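Local coordinates for glycosyl hydrolases family 2, sugar binding domain protein (Bacteroides uniformis str. 3978 T3 ii, PDB 6D1P), which is a beta-glucuronidase of glycoside hydrolase family 2 from a human gut bacterium, probably hydrolysing O-glycosidic bonds that link glucuronic acid to other groups, at residues F491-N503 with L556-L570. Numbering follows the deposited sequence.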
loop_
_atom_site.group_PDB
_atom_site.type_symbol
_atom_site.label_atom_id
_atom_site.label_comp_id
_atom_site.label_asym_id
_atom_site.label_seq_id
_atom_site.Cartn_x
_atom_site.Cartn_y
_atom_site.Cartn_z
ATOM N N PHE A 491 -28.591 -4.685 31.500
ATOM C CA PHE A 491 -29.495 -3.801 30.773
ATOM C C PHE A 491 -30.747 -3.498 31.592
ATOM O O PHE A 491 -31.374 -2.447 31.396
ATOM C CB PHE A 491 -29.823 -4.349 29.364
ATOM C CG PHE A 491 -30.616 -5.643 29.322
ATOM C CD1 PHE A 491 -31.968 -5.676 29.663
ATOM C CD2 PHE A 491 -30.031 -6.802 28.843
ATOM C CE1 PHE A 491 -32.702 -6.864 29.594
ATOM C CE2 PHE A 491 -30.749 -7.994 28.751
ATOM C CZ PHE A 491 -32.089 -8.025 29.126
ATOM N N ARG A 492 -31.076 -4.361 32.552
ATOM C CA ARG A 492 -32.155 -4.066 33.487
ATOM C C ARG A 492 -31.831 -2.887 34.409
ATOM O O ARG A 492 -32.750 -2.318 35.013
ATOM C CB ARG A 492 -32.479 -5.327 34.292
ATOM C CG ARG A 492 -33.304 -6.337 33.498
ATOM C CD ARG A 492 -33.346 -7.697 34.161
ATOM N NE ARG A 492 -34.270 -8.614 33.480
ATOM C CZ ARG A 492 -33.903 -9.504 32.555
ATOM N NH1 ARG A 492 -32.633 -9.606 32.172
ATOM N NH2 ARG A 492 -34.801 -10.302 32.002
ATOM N N ASN A 493 -30.567 -2.471 34.495
ATOM C CA ASN A 493 -30.205 -1.291 35.277
ATOM C C ASN A 493 -30.393 0.016 34.520
ATOM O O ASN A 493 -29.971 1.066 35.025
ATOM C CB ASN A 493 -28.755 -1.415 35.748
ATOM C CG ASN A 493 -28.545 -2.622 36.634
ATOM O OD1 ASN A 493 -27.583 -3.372 36.478
ATOM N ND2 ASN A 493 -29.467 -2.819 37.590
ATOM N N TYR A 494 -31.034 -0.019 33.345
ATOM C CA TYR A 494 -31.055 1.141 32.456
ATOM C C TYR A 494 -31.750 2.341 33.098
ATOM O O TYR A 494 -31.201 3.446 33.132
ATOM C CB TYR A 494 -31.738 0.778 31.125
ATOM C CG TYR A 494 -32.143 1.998 30.300
ATOM C CD1 TYR A 494 -31.227 3.002 30.006
ATOM C CD2 TYR A 494 -33.435 2.138 29.815
ATOM C CE1 TYR A 494 -31.593 4.113 29.270
ATOM C CE2 TYR A 494 -33.813 3.253 29.070
ATOM C CZ TYR A 494 -32.893 4.235 28.805
ATOM O OH TYR A 494 -33.260 5.349 28.069
ATOM N N ARG A 495 -32.986 2.156 33.561
ATOM C CA ARG A 495 -33.723 3.290 34.104
ATOM C C ARG A 495 -32.956 3.956 35.241
ATOM O O ARG A 495 -32.870 5.184 35.297
ATOM C CB ARG A 495 -35.113 2.847 34.579
ATOM C CG ARG A 495 -35.955 3.996 35.126
ATOM C CD ARG A 495 -37.099 3.496 36.008
ATOM N NE ARG A 495 -38.209 2.914 35.256
ATOM C CZ ARG A 495 -38.938 1.884 35.689
ATOM N NH1 ARG A 495 -38.655 1.317 36.860
ATOM N NH2 ARG A 495 -39.945 1.412 34.948
ATOM N N GLU A 496 -32.385 3.161 36.149
ATOM C CA GLU A 496 -31.646 3.729 37.272
ATOM C C GLU A 496 -30.491 4.606 36.775
ATOM O O GLU A 496 -30.372 5.773 37.172
ATOM C CB GLU A 496 -31.153 2.597 38.186
ATOM C CG GLU A 496 -30.275 3.048 39.376
ATOM C CD GLU A 496 -29.635 1.887 40.152
ATOM O OE1 GLU A 496 -30.168 0.747 40.118
ATOM O OE2 GLU A 496 -28.584 2.115 40.797
ATOM N N MET A 497 -29.666 4.074 35.854
ATOM C CA MET A 497 -28.561 4.851 35.284
ATOM C C MET A 497 -29.070 6.055 34.497
ATOM O O MET A 497 -28.457 7.132 34.526
ATOM C CB MET A 497 -27.702 3.960 34.392
ATOM C CG MET A 497 -27.168 2.740 35.102
ATOM S SD MET A 497 -26.726 1.390 33.979
ATOM C CE MET A 497 -25.092 1.876 33.384
ATOM N N GLU A 498 -30.194 5.900 33.795
ATOM C CA GLU A 498 -30.734 7.043 33.066
ATOM C C GLU A 498 -31.215 8.128 34.021
ATOM O O GLU A 498 -31.007 9.327 33.770
ATOM C CB GLU A 498 -31.879 6.600 32.157
ATOM C CG GLU A 498 -32.188 7.569 31.030
ATOM C CD GLU A 498 -31.242 7.377 29.842
ATOM O OE1 GLU A 498 -30.020 7.321 30.076
ATOM O OE2 GLU A 498 -31.722 7.252 28.688
ATOM N N THR A 499 -31.871 7.728 35.114
ATOM C CA THR A 499 -32.342 8.708 36.088
ATOM C C THR A 499 -31.173 9.425 36.749
ATOM O O THR A 499 -31.191 10.656 36.890
ATOM C CB THR A 499 -33.225 8.034 37.139
ATOM O OG1 THR A 499 -34.291 7.323 36.498
ATOM C CG2 THR A 499 -33.835 9.072 38.037
ATOM N N ALA A 500 -30.135 8.673 37.132
ATOM C CA ALA A 500 -28.923 9.296 37.664
ATOM C C ALA A 500 -28.367 10.329 36.695
ATOM O O ALA A 500 -27.959 11.425 37.102
ATOM C CB ALA A 500 -27.869 8.232 37.963
ATOM N N GLY A 501 -28.378 10.011 35.400
ATOM C CA GLY A 501 -27.815 10.931 34.429
ATOM C C GLY A 501 -28.674 12.160 34.238
ATOM O O GLY A 501 -28.157 13.260 34.027
ATOM N N ILE A 502 -29.999 11.991 34.292
ATOM C CA ILE A 502 -30.888 13.137 34.159
ATOM C C ILE A 502 -30.752 14.053 35.369
ATOM O O ILE A 502 -30.764 15.280 35.234
ATOM C CB ILE A 502 -32.350 12.684 33.965
ATOM C CG1 ILE A 502 -32.582 12.180 32.544
ATOM C CG2 ILE A 502 -33.337 13.834 34.282
ATOM C CD1 ILE A 502 -33.967 11.597 32.319
ATOM N N ASN A 503 -30.619 13.474 36.565
ATOM C CA ASN A 503 -30.465 14.289 37.771
ATOM C C ASN A 503 -29.142 15.056 37.808
ATOM O O ASN A 503 -29.052 16.060 38.521
ATOM C CB ASN A 503 -30.612 13.408 39.024
ATOM C CG ASN A 503 -32.057 12.943 39.230
ATOM O OD1 ASN A 503 -32.970 13.589 38.747
ATOM N ND2 ASN A 503 -32.259 11.809 39.893
ATOM N N LEU A 556 -31.860 -6.611 24.899
ATOM C CA LEU A 556 -31.351 -5.343 25.419
ATOM C C LEU A 556 -32.079 -4.172 24.788
ATOM O O LEU A 556 -32.452 -3.221 25.488
ATOM C CB LEU A 556 -29.838 -5.220 25.188
ATOM C CG LEU A 556 -29.081 -3.973 25.708
ATOM C CD1 LEU A 556 -27.593 -4.290 25.890
ATOM C CD2 LEU A 556 -29.227 -2.746 24.792
ATOM N N PHE A 557 -32.284 -4.218 23.466
ATOM C CA PHE A 557 -33.041 -3.161 22.805
ATOM C C PHE A 557 -34.480 -3.138 23.314
ATOM O O PHE A 557 -35.039 -2.072 23.599
ATOM C CB PHE A 557 -33.039 -3.365 21.288
ATOM C CG PHE A 557 -31.703 -3.150 20.621
ATOM C CD1 PHE A 557 -30.905 -2.067 20.945
ATOM C CD2 PHE A 557 -31.270 -4.033 19.629
ATOM C CE1 PHE A 557 -29.676 -1.863 20.304
ATOM C CE2 PHE A 557 -30.062 -3.851 18.980
ATOM C CZ PHE A 557 -29.251 -2.766 19.315
ATOM N N ASP A 558 -35.095 -4.320 23.410
ATOM C CA ASP A 558 -36.468 -4.462 23.886
ATOM C C ASP A 558 -36.638 -3.784 25.242
ATOM O O ASP A 558 -37.452 -2.867 25.401
ATOM C CB ASP A 558 -36.801 -5.961 23.960
ATOM C CG ASP A 558 -38.282 -6.242 24.160
ATOM O OD1 ASP A 558 -38.653 -7.423 24.053
ATOM O OD2 ASP A 558 -39.074 -5.315 24.413
ATOM N N TRP A 559 -35.818 -4.187 26.218
ATOM C CA TRP A 559 -35.861 -3.583 27.546
ATOM C C TRP A 559 -35.768 -2.057 27.487
ATOM O O TRP A 559 -36.659 -1.349 27.975
ATOM C CB TRP A 559 -34.741 -4.142 28.418
ATOM C CG TRP A 559 -34.946 -3.718 29.812
ATOM C CD1 TRP A 559 -34.565 -2.525 30.378
ATOM C CD2 TRP A 559 -35.669 -4.432 30.825
ATOM N NE1 TRP A 559 -34.975 -2.474 31.689
ATOM C CE2 TRP A 559 -35.657 -3.627 31.993
ATOM C CE3 TRP A 559 -36.312 -5.684 30.867
ATOM C CZ2 TRP A 559 -36.261 -4.036 33.197
ATOM C CZ3 TRP A 559 -36.913 -6.089 32.070
ATOM C CH2 TRP A 559 -36.888 -5.263 33.211
ATOM N N HIS A 560 -34.683 -1.531 26.902
ATOM C CA HIS A 560 -34.522 -0.080 26.824
ATOM C C HIS A 560 -35.775 0.581 26.276
ATOM O O HIS A 560 -36.256 1.580 26.828
ATOM C CB HIS A 560 -33.325 0.290 25.942
ATOM C CG HIS A 560 -31.999 0.217 26.632
ATOM N ND1 HIS A 560 -31.347 -0.971 26.877
ATOM C CD2 HIS A 560 -31.186 1.194 27.100
ATOM C CE1 HIS A 560 -30.195 -0.726 27.479
ATOM N NE2 HIS A 560 -30.076 0.581 27.629
ATOM N N LEU A 561 -36.319 0.031 25.182
ATOM C CA LEU A 561 -37.453 0.671 24.516
ATOM C C LEU A 561 -38.703 0.647 25.391
ATOM O O LEU A 561 -39.476 1.617 25.414
ATOM C CB LEU A 561 -37.724 -0.006 23.174
ATOM C CG LEU A 561 -36.672 0.265 22.087
ATOM C CD1 LEU A 561 -36.908 -0.605 20.869
ATOM C CD2 LEU A 561 -36.686 1.728 21.693
ATOM N N LYS A 562 -38.931 -0.448 26.109
ATOM C CA LYS A 562 -40.121 -0.473 26.941
ATOM C C LYS A 562 -39.936 0.397 28.175
ATOM O O LYS A 562 -40.917 0.953 28.680
ATOM C CB LYS A 562 -40.512 -1.905 27.303
ATOM C CG LYS A 562 -39.594 -2.641 28.231
ATOM C CD LYS A 562 -40.139 -2.691 29.652
ATOM C CE LYS A 562 -39.323 -3.674 30.487
ATOM N NZ LYS A 562 -39.757 -3.703 31.917
ATOM N N GLU A 563 -38.691 0.591 28.630
ATOM C CA GLU A 563 -38.466 1.512 29.739
ATOM C C GLU A 563 -38.735 2.951 29.323
ATOM O O GLU A 563 -39.295 3.734 30.104
ATOM C CB GLU A 563 -37.051 1.359 30.284
ATOM C CG GLU A 563 -36.791 -0.011 30.902
ATOM C CD GLU A 563 -37.672 -0.306 32.112
ATOM O OE1 GLU A 563 -37.149 -0.290 33.245
ATOM O OE2 GLU A 563 -38.884 -0.563 31.926
ATOM N N GLN A 564 -38.388 3.309 28.089
ATOM C CA GLN A 564 -38.554 4.698 27.682
ATOM C C GLN A 564 -40.008 5.151 27.708
ATOM O O GLN A 564 -40.262 6.359 27.769
ATOM C CB GLN A 564 -37.936 4.919 26.304
ATOM C CG GLN A 564 -36.429 4.693 26.367
ATOM C CD GLN A 564 -35.661 5.134 25.143
ATOM O OE1 GLN A 564 -36.217 5.661 24.185
ATOM N NE2 GLN A 564 -34.359 4.923 25.178
ATOM N N GLU A 565 -40.964 4.223 27.665
ATOM C CA GLU A 565 -42.370 4.602 27.710
ATOM C C GLU A 565 -42.792 5.091 29.091
ATOM O O GLU A 565 -43.845 5.718 29.214
ATOM C CB GLU A 565 -43.242 3.422 27.296
ATOM C CG GLU A 565 -43.118 3.014 25.843
ATOM C CD GLU A 565 -44.023 1.839 25.483
ATOM O OE1 GLU A 565 -44.893 1.456 26.313
ATOM O OE2 GLU A 565 -43.857 1.305 24.365
ATOM N N THR A 566 -42.003 4.807 30.125
ATOM C CA THR A 566 -42.312 5.164 31.502
ATOM C C THR A 566 -41.366 6.237 32.042
ATOM O O THR A 566 -41.152 6.323 33.252
ATOM C CB THR A 566 -42.266 3.923 32.398
ATOM O OG1 THR A 566 -40.933 3.700 32.887
ATOM C CG2 THR A 566 -42.700 2.707 31.620
ATOM N N MET A 567 -40.795 7.068 31.166
ATOM C CA MET A 567 -39.842 8.107 31.572
ATOM C C MET A 567 -40.285 9.449 31.019
ATOM O O MET A 567 -39.819 9.881 29.953
ATOM C CB MET A 567 -38.430 7.794 31.100
ATOM C CG MET A 567 -37.868 6.494 31.608
ATOM S SD MET A 567 -36.153 6.348 31.086
ATOM C CE MET A 567 -35.829 4.650 31.491
ATOM N N PRO A 568 -41.173 10.147 31.732
ATOM C CA PRO A 568 -41.671 11.436 31.240
ATOM C C PRO A 568 -40.630 12.545 31.224
ATOM O O PRO A 568 -40.804 13.506 30.468
ATOM C CB PRO A 568 -42.817 11.765 32.215
ATOM C CG PRO A 568 -42.493 11.011 33.456
ATOM C CD PRO A 568 -41.805 9.746 32.998
ATOM N N ARG A 569 -39.571 12.483 32.032
ATOM C CA ARG A 569 -38.578 13.557 31.949
ATOM C C ARG A 569 -37.591 13.409 30.799
ATOM O O ARG A 569 -36.871 14.375 30.517
ATOM C CB ARG A 569 -37.747 13.657 33.221
ATOM C CG ARG A 569 -38.510 14.014 34.460
ATOM C CD ARG A 569 -37.980 13.132 35.557
ATOM N NE ARG A 569 -36.828 13.691 36.248
ATOM C CZ ARG A 569 -35.834 12.962 36.741
ATOM N NH1 ARG A 569 -35.828 11.644 36.576
ATOM N NH2 ARG A 569 -34.841 13.551 37.382
ATOM N N LEU A 570 -37.526 12.242 30.148
ATOM C CA LEU A 570 -36.462 11.940 29.185
ATOM C C LEU A 570 -36.673 12.719 27.893
ATOM O O LEU A 570 -37.673 12.529 27.206
ATOM C CB LEU A 570 -36.412 10.435 28.899
ATOM C CG LEU A 570 -35.332 9.880 27.942
ATOM C CD1 LEU A 570 -33.936 10.208 28.455
ATOM C CD2 LEU A 570 -35.489 8.375 27.764
HETATM O O HOH W 1 -34.242 -0.468 33.585
#
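With CG trans to its own backbone N (chi1 164°), Tyr494 swings its ring toward helix 550-564, where His560, turned beside its own N (chi1 -82°), sets CD2 over the centre of the phenol face. At the end of the ring, Tyr494 OH donates to Glu498 OE2 at 2.5 Å, from above the carboxylate plane, and accepts a weak bond from Gln564 NE2, whose stronger partner is Ser573. Met567 CE touches Tyr494 CE2 at 3.4 Å, and Met567 SD stands obliquely to the ring, 5.1 Å from its centroid, in a Met-aromatic contact. Were Tyr494 replaced by an alanine, a gap would probably open beside His560 and Met567, and Glu498 OE2 would probably lose a hydroxyl donor, though His510 would still bond to it.

In the 3-10 segment just before the helix, Arg492 lays CG over the six-membered ring of Trp559, 3.6 Å from its centroid, while Phe491 CD1 meets Trp559 CB at 3.4 Å. One water, in the indole plane, accepts from Trp559 NE1 and Arg495 N and donates to Arg492 O and Glu563 OE1, tying both helices together. Arg495 NH2 donates to Thr566 OG1 (3.2 Å), with Glu563 OE1 over the guanidinium face in a long salt bridge. Farther on, Ile502 CG2 covers one face of the Arg569 guanidinium.

The axes of the segments 494-503 and 556-564 cross at -53°, 10.6 Å apart, and such side-by-side packing of helices around a parallel strand barrel is characteristic of the TIM barrel domain of this family.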